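Local atomic coordinates of FACT complex subunit SPT16 (Ashbya gossypii, PDB entry 6A8M), a protein that probably helps reorganize nucleosomes as a subunit of the histone chaperone FACT, this chain being its N-terminal, peptidase-like part. Residues 193-198 / 229-234; 221-226 / 257-262. One frame throughout, in Å; residues are numbered along the deposited sequence.

Contact 1: residues 193-198 / 229-234; sequences DKFMNL and SRFLKK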
ATOM      1  N   ASP A 193       7.878   7.795 -10.695  1.00 12.42           N
ATOM      2  CA  ASP A 193       8.597   8.909 -11.308  1.00 14.20           C
ATOM      3  C   ASP A 193       8.342   8.988 -12.810  1.00 15.26           C
ATOM      4  O   ASP A 193       8.093  10.071 -13.349  1.00 16.19           O
ATOM      5  CB  ASP A 193      10.107   8.765 -11.088  1.00 15.17           C
ATOM      6  CG  ASP A 193      10.577   9.179  -9.704  1.00 15.78           C
ATOM      7  OD1 ASP A 193       9.812   9.802  -8.938  1.00 16.27           O
ATOM      8  OD2 ASP A 193      11.754   8.870  -9.413  1.00 16.75           O
ATOM      9  N   LYS A 194       8.448   7.852 -13.514  1.00 14.46           N
ATOM     10  CA  LYS A 194       8.321   7.875 -14.971  1.00 15.49           C
ATOM     11  C   LYS A 194       6.933   8.323 -15.394  1.00 15.47           C
ATOM     12  O   LYS A 194       6.784   9.060 -16.373  1.00 17.85           O
ATOM     13  CB  LYS A 194       8.591   6.497 -15.562  1.00 17.89           C
ATOM     14  CG  LYS A 194      10.008   6.022 -15.399  1.00 20.95           C
ATOM     15  CD  LYS A 194      10.953   6.980 -16.068  1.00 26.93           C
ATOM     16  CE  LYS A 194      12.218   6.281 -16.426  1.00 32.56           C
ATOM     17  NZ  LYS A 194      13.069   7.189 -17.243  1.00 36.83           N
ATOM     18  N   PHE A 195       5.910   7.834 -14.703  1.00 13.87           N
ATOM     19  CA  PHE A 195       4.542   8.204 -15.041  1.00 15.22           C
ATOM     20  C   PHE A 195       4.216   9.632 -14.625  1.00 14.83           C
ATOM     21  O   PHE A 195       3.451  10.310 -15.325  1.00 13.11           O
ATOM     22  CB  PHE A 195       3.574   7.177 -14.444  1.00 15.39           C
ATOM     23  CG  PHE A 195       3.563   5.898 -15.227  1.00 16.29           C
ATOM     24  CD1 PHE A 195       2.864   5.832 -16.423  1.00 15.85           C
ATOM     25  CD2 PHE A 195       4.315   4.812 -14.833  1.00 16.05           C
ATOM     26  CE1 PHE A 195       2.893   4.680 -17.207  1.00 17.98           C
ATOM     27  CE2 PHE A 195       4.347   3.662 -15.603  1.00 18.99           C
ATOM     28  CZ  PHE A 195       3.634   3.594 -16.786  1.00 21.06           C
ATOM     29  N   MET A 196       4.786  10.127 -13.517  1.00 12.71           N
ATOM     30  CA  MET A 196       4.611  11.551 -13.221  1.00 14.70           C
ATOM     31  C   MET A 196       5.239  12.413 -14.316  1.00 15.38           C
ATOM     32  O   MET A 196       4.669  13.444 -14.714  1.00 15.63           O
ATOM     33  CB  MET A 196       5.193  11.898 -11.841  1.00 14.79           C
ATOM     34  CG  MET A 196       4.942  13.357 -11.413  1.00 13.45           C
ATOM     35  SD  MET A 196       3.195  13.851 -11.421  1.00 15.21           S
ATOM     36  CE  MET A 196       2.607  13.018  -9.953  1.00 13.72           C
ATOM     37  N   ASN A 197       6.403  11.999 -14.833  1.00 14.10           N
ATOM     38  CA  ASN A 197       7.001  12.717 -15.957  1.00 17.31           C
ATOM     39  C   ASN A 197       6.065  12.737 -17.161  1.00 18.75           C
ATOM     40  O   ASN A 197       5.900  13.777 -17.809  1.00 17.70           O
ATOM     41  CB  ASN A 197       8.335  12.101 -16.360  1.00 19.23           C
ATOM     42  CG  ASN A 197       8.932  12.813 -17.570  1.00 24.59           C
ATOM     43  OD1 ASN A 197       9.300  13.980 -17.475  1.00 25.40           O
ATOM     44  ND2 ASN A 197       8.967  12.139 -18.723  1.00 28.69           N
ATOM     45  N   LEU A 198       5.479  11.580 -17.498  1.00 17.97           N
ATOM     46  CA  LEU A 198       4.554  11.510 -18.627  1.00 21.04           C
ATOM     47  C   LEU A 198       3.354  12.393 -18.377  1.00 20.87           C
ATOM     48  O   LEU A 198       2.860  13.063 -19.290  1.00 20.55           O
ATOM     49  CB  LEU A 198       4.068  10.081 -18.844  1.00 20.68           C
ATOM     50  CG  LEU A 198       4.944   9.055 -19.527  1.00 24.29           C
ATOM     51  CD1 LEU A 198       4.177   7.751 -19.536  1.00 25.70           C
ATOM     52  CD2 LEU A 198       5.298   9.494 -20.949  1.00 27.48           C
ATOM     53  N   SER A 229       3.205  -2.213 -23.449  1.00 23.64           N
ATOM     54  CA  SER A 229       4.243  -3.123 -22.967  1.00 27.46           C
ATOM     55  C   SER A 229       5.609  -2.803 -23.567  1.00 26.25           C
ATOM     56  O   SER A 229       6.637  -2.981 -22.904  1.00 26.79           O
ATOM     57  CB  SER A 229       3.877  -4.571 -23.303  1.00 31.62           C
ATOM     58  OG  SER A 229       2.781  -5.013 -22.525  1.00 35.29           O
ATOM     59  N   ARG A 230       5.643  -2.345 -24.811  1.00 22.52           N
ATOM     60  CA  ARG A 230       6.935  -2.067 -25.441  1.00 23.22           C
ATOM     61  C   ARG A 230       7.587  -0.822 -24.851  1.00 22.69           C
ATOM     62  O   ARG A 230       8.820  -0.744 -24.774  1.00 22.11           O
ATOM     63  CB  ARG A 230       6.768  -1.935 -26.948  1.00 24.89           C
ATOM     64  CG  ARG A 230       6.342  -3.246 -27.574  1.00 26.12           C
ATOM     65  CD  ARG A 230       5.757  -3.024 -28.914  1.00 27.18           C
ATOM     66  NE  ARG A 230       5.003  -4.195 -29.336  1.00 27.95           N
ATOM     67  CZ  ARG A 230       5.535  -5.240 -29.960  1.00 27.93           C
ATOM     68  NH1 ARG A 230       6.833  -5.254 -30.250  1.00 29.15           N
ATOM     69  NH2 ARG A 230       4.760  -6.262 -30.315  1.00 27.27           N
ATOM     70  N   PHE A 231       6.777   0.140 -24.414  1.00 21.87           N
ATOM     71  CA  PHE A 231       7.291   1.249 -23.628  1.00 20.42           C
ATOM     72  C   PHE A 231       7.840   0.757 -22.299  1.00 19.80           C
ATOM     73  O   PHE A 231       8.918   1.181 -21.874  1.00 21.74           O
ATOM     74  CB  PHE A 231       6.178   2.269 -23.402  1.00 18.97           C
ATOM     75  CG  PHE A 231       6.386   3.145 -22.204  1.00 21.93           C
ATOM     76  CD1 PHE A 231       7.391   4.102 -22.205  1.00 25.36           C
ATOM     77  CD2 PHE A 231       5.563   3.046 -21.096  1.00 22.95           C
ATOM     78  CE1 PHE A 231       7.583   4.918 -21.099  1.00 24.57           C
ATOM     79  CE2 PHE A 231       5.761   3.869 -19.990  1.00 22.73           C
ATOM     80  CZ  PHE A 231       6.769   4.800 -20.011  1.00 23.67           C
ATOM     81  N   LEU A 232       7.111  -0.146 -21.634  1.00 19.89           N
ATOM     82  CA  LEU A 232       7.563  -0.664 -20.348  1.00 21.85           C
ATOM     83  C   LEU A 232       8.870  -1.437 -20.487  1.00 21.89           C
ATOM     84  O   LEU A 232       9.753  -1.313 -19.635  1.00 25.65           O
ATOM     85  CB  LEU A 232       6.495  -1.550 -19.718  1.00 22.66           C
ATOM     86  CG  LEU A 232       5.170  -0.955 -19.243  1.00 21.77           C
ATOM     87  CD1 LEU A 232       4.409  -2.041 -18.488  1.00 20.63           C
ATOM     88  CD2 LEU A 232       5.397   0.248 -18.362  1.00 20.12           C
ATOM     89  N   LYS A 233       9.016  -2.222 -21.560  1.00 22.72           N
ATOM     90  CA  LYS A 233      10.250  -2.979 -21.773  1.00 27.64           C
ATOM     91  C   LYS A 233      11.463  -2.063 -21.777  1.00 28.78           C
ATOM     92  O   LYS A 233      12.532  -2.428 -21.269  1.00 28.87           O
ATOM     93  CB  LYS A 233      10.185  -3.749 -23.095  1.00 33.35           C
ATOM     94  CG  LYS A 233       9.761  -5.204 -22.977  1.00 39.54           C
ATOM     95  CD  LYS A 233       8.296  -5.394 -23.356  1.00 43.71           C
ATOM     96  CE  LYS A 233       7.765  -6.765 -22.964  1.00 46.77           C
ATOM     97  NZ  LYS A 233       6.286  -6.876 -23.193  1.00 48.27           N
ATOM     98  N   LYS A 234      11.319  -0.867 -22.347  1.00 26.02           N
ATOM     99  CA  LYS A 234      12.446   0.048 -22.473  1.00 27.22           C
ATOM    100  C   LYS A 234      12.814   0.716 -21.162  1.00 27.73           C
ATOM    101  O   LYS A 234      13.815   1.444 -21.118  1.00 30.41           O
ATOM    102  CB  LYS A 234      12.136   1.113 -23.512  1.00 27.40           C
ATOM    103  CG  LYS A 234      12.105   0.577 -24.914  1.00 29.77           C
ATOM    104  CD  LYS A 234      11.156   1.437 -25.714  1.00 31.38           C
ATOM    105  CE  LYS A 234      11.586   1.648 -27.109  1.00 31.54           C
ATOM    106  NZ  LYS A 234      10.605   2.613 -27.715  1.00 28.59           N
TER
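In the peptidase M24-like (pita-bread) domain of Spt16, the short helix 229-233 packs on the long helix 179-208 through an aromatic pair, Phe-195 and Phe-231, with Leu-198 and Leu-232 beside it. The two segment axes approach no closer than 13.3 Å, so the side chains alone bridge the helices, and no hydrogen bond joins them. Phe-231 points its ring edge at the face of Phe-195 in an offset edge-to-face stack, with ring centroids 5.9 Å apart and planes at 86°. The closest approach is Phe-231 CE2 to Phe-195 CZ, 3.9 Å, with CE1 of Phe-195 next; Phe-195 CZ lies at the edge of the Phe-231 ring, in its plane. With CG anti to the backbone N (chi1 157°), the Phe-231 ring is carried toward helix 179-208. Leu-198 comes from the opposite direction, one turn along from Phe-195, and sets CD1 4.0 Å from Phe-231 CZ. Leu-232 crosses Phe-195 at about a right angle and meets the ring at its edge, where Leu-232 CD2 lies 4.1 Å from Phe-195 CZ. Phe-195 is therefore touched by two neighbouring residues of the short helix, while Phe-231 reaches both Phe-195 and Leu-198. On its sheet side, Phe-195 is buried against Cys-291 and Ile-293 of strand 285-295 and makes a second edge-to-face pair with Trp-256; Leu-232 also touches Val-251. Lys-194 forms a salt bridge with Glu-238 of the next helix, 236-239. The result is an aromatic cluster by which helix 229-233 packs on helix 179-208, itself lying on strand 285-295, in the alpha+beta pita-bread fold of the M24 family.

Contact 2: residues 221-226 / 257-262; sequences NVENEI and AYSPII
Glu-223, on helix 215-224 in the M24-like domain, holds the extended Ser-259–Pro-260 segment that leads into strand 261-263. Ser-259 OG donates to Glu-223 OE1 over 2.6 Å, arriving on the syn side but 27° out of the carboxylate plane. The other oxygen, OE2, accepts from a water at 2.7 Å that also donates to Pro-260 O, so the carboxylate spans a serine hydroxyl and, through water, a backbone carbonyl. Beneath this polar grip the Glu-223 stem crosses the proline ring at about a right angle, CB lying 3.6 Å from Pro-260 CD. An extended chain with CG anti to the backbone N (chi1 -176°) carries the carboxylate past the ring to the serine. With an alanine at Glu-223, the Ser-259 hydroxyl would probably lose its acceptor and the water one of its two, while only the CB contact to Pro-260 remained. Farther out, Trp-256 NE1 donates to Glu-223 O, joining this helix to the residues just before 257-262, and Ile-261 pairs through its backbone with Ser-290 of strand 285-295. The water closes the bridge at 2.8 Å from Pro-260 O.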
ATOM      1  N   ASN A 221      -5.925   9.233 -19.820  1.00 16.46           N
ATOM      2  CA  ASN A 221      -4.932   9.094 -20.881  1.00 20.34           C
ATOM      3  C   ASN A 221      -3.615   8.563 -20.326  1.00 20.70           C
ATOM      4  O   ASN A 221      -3.024   7.618 -20.868  1.00 19.93           O
ATOM      5  CB  ASN A 221      -4.705  10.441 -21.563  1.00 21.90           C
ATOM      6  CG  ASN A 221      -5.888  10.884 -22.399  1.00 24.55           C
ATOM      7  OD1 ASN A 221      -6.830  10.122 -22.607  1.00 25.81           O
ATOM      8  ND2 ASN A 221      -5.836  12.113 -22.895  1.00 24.61           N
ATOM      9  N   VAL A 222      -3.140   9.180 -19.245  1.00 20.30           N
ATOM     10  CA  VAL A 222      -1.917   8.738 -18.578  1.00 19.17           C
ATOM     11  C   VAL A 222      -2.065   7.310 -18.079  1.00 16.07           C
ATOM     12  O   VAL A 222      -1.169   6.477 -18.266  1.00 14.49           O
ATOM     13  CB  VAL A 222      -1.574   9.692 -17.425  1.00 20.52           C
ATOM     14  CG1 VAL A 222      -0.442   9.116 -16.593  1.00 20.63           C
ATOM     15  CG2 VAL A 222      -1.221  11.063 -17.973  1.00 22.68           C
ATOM     16  N   GLU A 223      -3.199   7.010 -17.425  1.00 13.57           N
ATOM     17  CA  GLU A 223      -3.433   5.686 -16.855  1.00 13.93           C
ATOM     18  C   GLU A 223      -3.272   4.581 -17.899  1.00 14.10           C
ATOM     19  O   GLU A 223      -2.700   3.524 -17.616  1.00 15.48           O
ATOM     20  CB  GLU A 223      -4.829   5.648 -16.197  1.00 12.93           C
ATOM     21  CG  GLU A 223      -5.156   4.356 -15.481  1.00 14.19           C
ATOM     22  CD  GLU A 223      -6.388   4.475 -14.589  1.00 16.00           C
ATOM     23  OE1 GLU A 223      -6.772   3.477 -13.932  1.00 18.20           O
ATOM     24  OE2 GLU A 223      -6.983   5.569 -14.560  1.00 17.44           O
ATOM     25  N   ASN A 224      -3.761   4.802 -19.110  1.00 14.93           N
ATOM     26  CA  ASN A 224      -3.702   3.764 -20.124  1.00 16.15           C
ATOM     27  C   ASN A 224      -2.308   3.589 -20.709  1.00 16.68           C
ATOM     28  O   ASN A 224      -2.066   2.596 -21.404  1.00 18.58           O
ATOM     29  CB  ASN A 224      -4.715   4.080 -21.228  1.00 21.02           C
ATOM     30  CG  ASN A 224      -6.158   3.993 -20.720  1.00 25.14           C
ATOM     31  OD1 ASN A 224      -6.914   4.968 -20.753  1.00 30.76           O
ATOM     32  ND2 ASN A 224      -6.538   2.819 -20.253  1.00 22.89           N
ATOM     33  N   GLU A 225      -1.386   4.511 -20.422  1.00 18.03           N
ATOM     34  CA  GLU A 225      -0.021   4.371 -20.919  1.00 21.09           C
ATOM     35  C   GLU A 225       0.674   3.136 -20.356  1.00 18.95           C
ATOM     36  O   GLU A 225       1.591   2.614 -21.000  1.00 19.17           O
ATOM     37  CB  GLU A 225       0.785   5.629 -20.578  1.00 22.00           C
ATOM     38  CG  GLU A 225       0.284   6.887 -21.269  1.00 23.73           C
ATOM     39  CD  GLU A 225       0.765   6.984 -22.694  1.00 30.34           C
ATOM     40  OE1 GLU A 225       1.949   6.678 -22.930  1.00 29.99           O
ATOM     41  OE2 GLU A 225      -0.038   7.357 -23.578  1.00 33.04           O
ATOM     42  N   ILE A 226       0.253   2.647 -19.186  1.00 16.88           N
ATOM     43  CA  ILE A 226       0.919   1.497 -18.571  1.00 15.09           C
ATOM     44  C   ILE A 226       0.690   0.234 -19.374  1.00 17.57           C
ATOM     45  O   ILE A 226       1.416  -0.747 -19.200  1.00 20.44           O
ATOM     46  CB  ILE A 226       0.444   1.292 -17.120  1.00 13.73           C
ATOM     47  CG1 ILE A 226       1.473   0.474 -16.300  1.00 13.58           C
ATOM     48  CG2 ILE A 226      -0.926   0.642 -17.090  1.00 13.92           C
ATOM     49  CD1 ILE A 226       1.268   0.606 -14.802  1.00 14.18           C
ATOM     50  N   ALA A 257      -1.085   1.427  -8.518  1.00 12.49           N
ATOM     51  CA  ALA A 257      -1.607   1.255  -7.163  1.00 12.65           C
ATOM     52  C   ALA A 257      -3.018   1.811  -7.016  1.00 13.36           C
ATOM     53  O   ALA A 257      -3.774   1.374  -6.130  1.00 15.17           O
ATOM     54  CB  ALA A 257      -0.686   1.926  -6.143  1.00 12.99           C
ATOM     55  N   TYR A 258      -3.365   2.781  -7.853  1.00 12.60           N
ATOM     56  CA  TYR A 258      -4.670   3.427  -7.894  1.00 12.33           C
ATOM     57  C   TYR A 258      -4.716   4.189  -9.214  1.00 13.84           C
ATOM     58  O   TYR A 258      -3.689   4.393  -9.868  1.00 11.07           O
ATOM     59  CB  TYR A 258      -4.897   4.367  -6.682  1.00 12.78           C
ATOM     60  CG  TYR A 258      -3.905   5.496  -6.582  1.00 11.95           C
ATOM     61  CD1 TYR A 258      -2.683   5.331  -5.923  1.00 12.71           C
ATOM     62  CD2 TYR A 258      -4.176   6.735  -7.157  1.00 13.02           C
ATOM     63  CE1 TYR A 258      -1.771   6.375  -5.853  1.00 13.12           C
ATOM     64  CE2 TYR A 258      -3.281   7.778  -7.082  1.00 15.37           C
ATOM     65  CZ  TYR A 258      -2.075   7.592  -6.428  1.00 15.09           C
ATOM     66  OH  TYR A 258      -1.178   8.631  -6.379  1.00 13.48           O
ATOM     67  N   SER A 259      -5.911   4.606  -9.603  1.00 14.05           N
ATOM     68  CA  SER A 259      -6.051   5.394 -10.821  1.00 14.86           C
ATOM     69  C   SER A 259      -5.444   6.778 -10.609  1.00 15.29           C
ATOM     70  O   SER A 259      -5.737   7.426  -9.600  1.00 14.97           O
ATOM     71  CB  SER A 259      -7.524   5.524 -11.218  1.00 16.00           C
ATOM     72  OG  SER A 259      -8.029   4.312 -11.766  1.00 16.75           O
ATOM     73  N   PRO A 260      -4.605   7.258 -11.527  1.00 13.20           N
ATOM     74  CA  PRO A 260      -3.975   8.573 -11.356  1.00 13.89           C
ATOM     75  C   PRO A 260      -5.005   9.673 -11.143  1.00 13.89           C
ATOM     76  O   PRO A 260      -6.092   9.643 -11.707  1.00 14.21           O
ATOM     77  CB  PRO A 260      -3.226   8.783 -12.675  1.00 14.80           C
ATOM     78  CG  PRO A 260      -2.968   7.384 -13.196  1.00 17.46           C
ATOM     79  CD  PRO A 260      -4.146   6.549 -12.736  1.00 14.87           C
ATOM     80  N   ILE A 261      -4.636  10.654 -10.322  1.00 13.08           N
ATOM     81  CA  ILE A 261      -5.538  11.714  -9.900  1.00 12.78           C
ATOM     82  C   ILE A 261      -4.995  13.032 -10.428  1.00 13.30           C
ATOM     83  O   ILE A 261      -3.844  13.391 -10.139  1.00 15.02           O
ATOM     84  CB  ILE A 261      -5.668  11.783  -8.371  1.00 15.25           C
ATOM     85  CG1 ILE A 261      -6.209  10.460  -7.801  1.00 14.65           C
ATOM     86  CG2 ILE A 261      -6.561  12.967  -7.976  1.00 15.21           C
ATOM     87  CD1 ILE A 261      -6.066  10.328  -6.277  1.00 14.09           C
ATOM     88  N   ILE A 262      -5.819  13.756 -11.178  1.00 13.10           N
ATOM     89  CA  ILE A 262      -5.557  15.134 -11.570  1.00 14.19           C
ATOM     90  C   ILE A 262      -6.730  15.988 -11.092  1.00 14.41           C
ATOM     91  O   ILE A 262      -7.894  15.604 -11.262  1.00 14.73           O
ATOM     92  CB  ILE A 262      -5.360  15.269 -13.091  1.00 14.39           C
ATOM     93  CG1 ILE A 262      -4.152  14.429 -13.537  1.00 16.01           C
ATOM     94  CG2 ILE A 262      -5.190  16.738 -13.540  1.00 15.49           C
ATOM     95  CD1 ILE A 262      -4.003  14.396 -15.052  1.00 14.49           C
TER
HETATM   96  O   HOH W   1      -7.066   8.225 -13.969  1.00 17.41           O

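How the contacts relate
Contacts 1 and 2 lie 12 Å apart between centres, and their segments alternate along the chain: helix 179-208, helix 215-224, helix 229-233, then the approach to strand 261-263. They meet at Glu-225 and Ile-226. Phe-195 CZ of contact 1 lies 3.8 Å from Ile-226 CG1 of contact 2, Leu-232 CD1 comes to 3.3 Å from Ile-226 O, and Phe-195 CE1 is 4.1 Å from Glu-225 CB. Trp-256 partners both Phe-195 and Glu-223. Contact 1 is wholly apolar, whereas contact 2 is mainly polar and water-bridged. Contact 1 joins helices 179-208 and 229-233; contact 2 joins helix 215-224 to the segment before strand 261-263.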